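Long-range contact in stage II sporulation protein Q (Bacillus subtilis, PDB 3TUF), which forms with SpoIIIAH an intercellular channel linking mother cell and forespore during sporulation, and takes part in forespore engulfment: residues T127-L132 / V165-R170. Residues are numbered along the deposited sequence; the frame is centred on the assembly and turned at random.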
# COMPACT_ATOMS: atom_id res chain seq x y z
N THR A 127 6.95 -35.28 8.65
CA THR A 127 6.02 -35.18 9.78
C THR A 127 6.62 -34.47 10.95
O THR A 127 7.84 -34.51 11.16
CB THR A 127 5.57 -36.56 10.29
OG1 THR A 127 6.64 -37.52 10.16
CG2 THR A 127 4.39 -37.00 9.55
N VAL A 128 5.76 -33.87 11.76
CA VAL A 128 6.22 -33.00 12.86
C VAL A 128 5.52 -33.40 14.15
O VAL A 128 4.28 -33.60 14.23
CB VAL A 128 6.02 -31.46 12.53
CG1 VAL A 128 6.48 -30.49 13.69
CG2 VAL A 128 6.72 -31.09 11.21
N TYR A 129 6.34 -33.55 15.17
CA TYR A 129 5.84 -33.95 16.46
C TYR A 129 6.40 -32.94 17.38
O TYR A 129 7.63 -32.67 17.33
CB TYR A 129 6.40 -35.30 16.81
CG TYR A 129 6.30 -36.29 15.66
CD1 TYR A 129 7.21 -36.23 14.59
CD2 TYR A 129 5.30 -37.27 15.64
CE1 TYR A 129 7.15 -37.12 13.50
CE2 TYR A 129 5.21 -38.19 14.54
CZ TYR A 129 6.16 -38.08 13.48
OH TYR A 129 6.08 -38.96 12.43
N GLN A 130 5.55 -32.40 18.25
CA GLN A 130 5.91 -31.19 18.95
C GLN A 130 5.08 -31.17 20.19
O GLN A 130 4.12 -31.90 20.25
CB GLN A 130 5.63 -30.02 17.99
CG GLN A 130 4.73 -28.96 18.54
CD GLN A 130 4.56 -27.77 17.64
OE1 GLN A 130 5.30 -27.61 16.61
NE2 GLN A 130 3.58 -26.90 18.01
N SER A 131 5.43 -30.38 21.20
CA SER A 131 4.90 -30.52 22.61
C SER A 131 5.41 -31.72 23.47
O SER A 131 4.93 -31.94 24.62
CB SER A 131 3.38 -30.42 22.70
OG SER A 131 3.06 -29.84 23.97
N LEU A 132 6.39 -32.46 22.91
CA LEU A 132 7.09 -33.54 23.60
C LEU A 132 7.80 -33.04 24.90
O LEU A 132 8.37 -31.90 24.93
CB LEU A 132 8.11 -34.16 22.65
CG LEU A 132 7.55 -34.58 21.29
CD1 LEU A 132 8.47 -35.54 20.53
CD2 LEU A 132 6.23 -35.25 21.48
N VAL A 165 0.38 -34.50 22.20
CA VAL A 165 1.36 -34.26 21.13
C VAL A 165 0.68 -33.48 20.00
O VAL A 165 -0.46 -33.78 19.65
CB VAL A 165 1.98 -35.58 20.60
CG1 VAL A 165 0.87 -36.57 20.10
CG2 VAL A 165 2.93 -35.34 19.48
N HIS A 166 1.34 -32.45 19.46
CA HIS A 166 0.89 -31.84 18.23
C HIS A 166 1.53 -32.57 17.04
O HIS A 166 2.74 -32.74 17.00
CB HIS A 166 1.32 -30.39 18.19
CG HIS A 166 0.85 -29.64 16.97
ND1 HIS A 166 -0.47 -29.28 16.77
CD2 HIS A 166 1.52 -29.18 15.88
CE1 HIS A 166 -0.59 -28.62 15.63
NE2 HIS A 166 0.60 -28.56 15.06
N PHE A 167 0.73 -32.98 16.07
CA PHE A 167 1.25 -33.75 14.97
C PHE A 167 0.87 -33.14 13.60
O PHE A 167 -0.29 -32.73 13.35
CB PHE A 167 0.66 -35.12 15.08
CG PHE A 167 0.92 -35.97 13.89
CD1 PHE A 167 2.20 -36.37 13.59
CD2 PHE A 167 -0.12 -36.34 13.07
CE1 PHE A 167 2.48 -37.15 12.49
CE2 PHE A 167 0.14 -37.15 11.93
CZ PHE A 167 1.45 -37.55 11.63
N GLU A 168 1.83 -33.11 12.69
CA GLU A 168 1.61 -32.48 11.41
C GLU A 168 2.20 -33.33 10.30
O GLU A 168 3.20 -34.05 10.53
CB GLU A 168 2.26 -31.10 11.43
CG GLU A 168 1.62 -30.10 12.41
CD GLU A 168 2.31 -28.75 12.33
OE1 GLU A 168 3.23 -28.63 11.46
OE2 GLU A 168 1.96 -27.80 13.13
N ILE A 169 1.58 -33.27 9.11
CA ILE A 169 2.13 -33.91 7.90
C ILE A 169 2.22 -32.73 7.03
O ILE A 169 1.23 -31.95 6.98
CB ILE A 169 1.16 -34.87 7.12
CG1 ILE A 169 0.33 -35.71 8.04
CG2 ILE A 169 1.88 -35.78 6.15
CD1 ILE A 169 -0.76 -34.85 8.62
N ARG A 170 3.36 -32.60 6.35
CA ARG A 170 3.66 -31.51 5.44
C ARG A 170 4.18 -32.09 4.14
O ARG A 170 4.92 -33.11 4.15
CB ARG A 170 4.72 -30.56 6.01
CG ARG A 170 4.46 -30.12 7.44
CD ARG A 170 5.30 -29.00 7.89
NE ARG A 170 4.37 -27.90 8.09
CZ ARG A 170 4.30 -27.18 9.19
NH1 ARG A 170 5.18 -27.43 10.19
NH2 ARG A 170 3.36 -26.21 9.28
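F167 and Y129 lie side by side across antiparallel strands 127-130 and 165-170, on the face they share with T127 and I169. F167 sends CG anti to its own N (chi1 170°), leaning the ring along its own strand towards the level of T127, its CD1/CE1 side to the partner strand. CB and CG lie near V128 O; CD1 comes closer to it, at 3.5 Å, and meets Y129 CE2 at 3.6 Å. CE1 touches both that ring and T127 CG2 (3.5 Å), and CZ, the far end, also meets this methyl at 3.6 Å. The ring planes are inclined at 45°; flat, apolar phenylalanine suits this buried place.

Beneath the rings, V128 N bonds to E168 O at 2.8 Å and E168 N returns the bond to V128 O; H166 N to Q130 O continues the ladder. Both strands belong to the central antiparallel sheet of the M23 peptidase-like fold. On its other face Q130 CG packs on H166 CB (3.7 Å), and the extended chain brings NE2 to H166 CD2 at 3.7 Å, amide and imidazole planes 35° apart. Histidine can use both nitrogens here: NE2 donates to E168 OE2 in a very short bond, while ND1 is hydrogen-bonded to D85. Compact V128 rests CB against E168 CB.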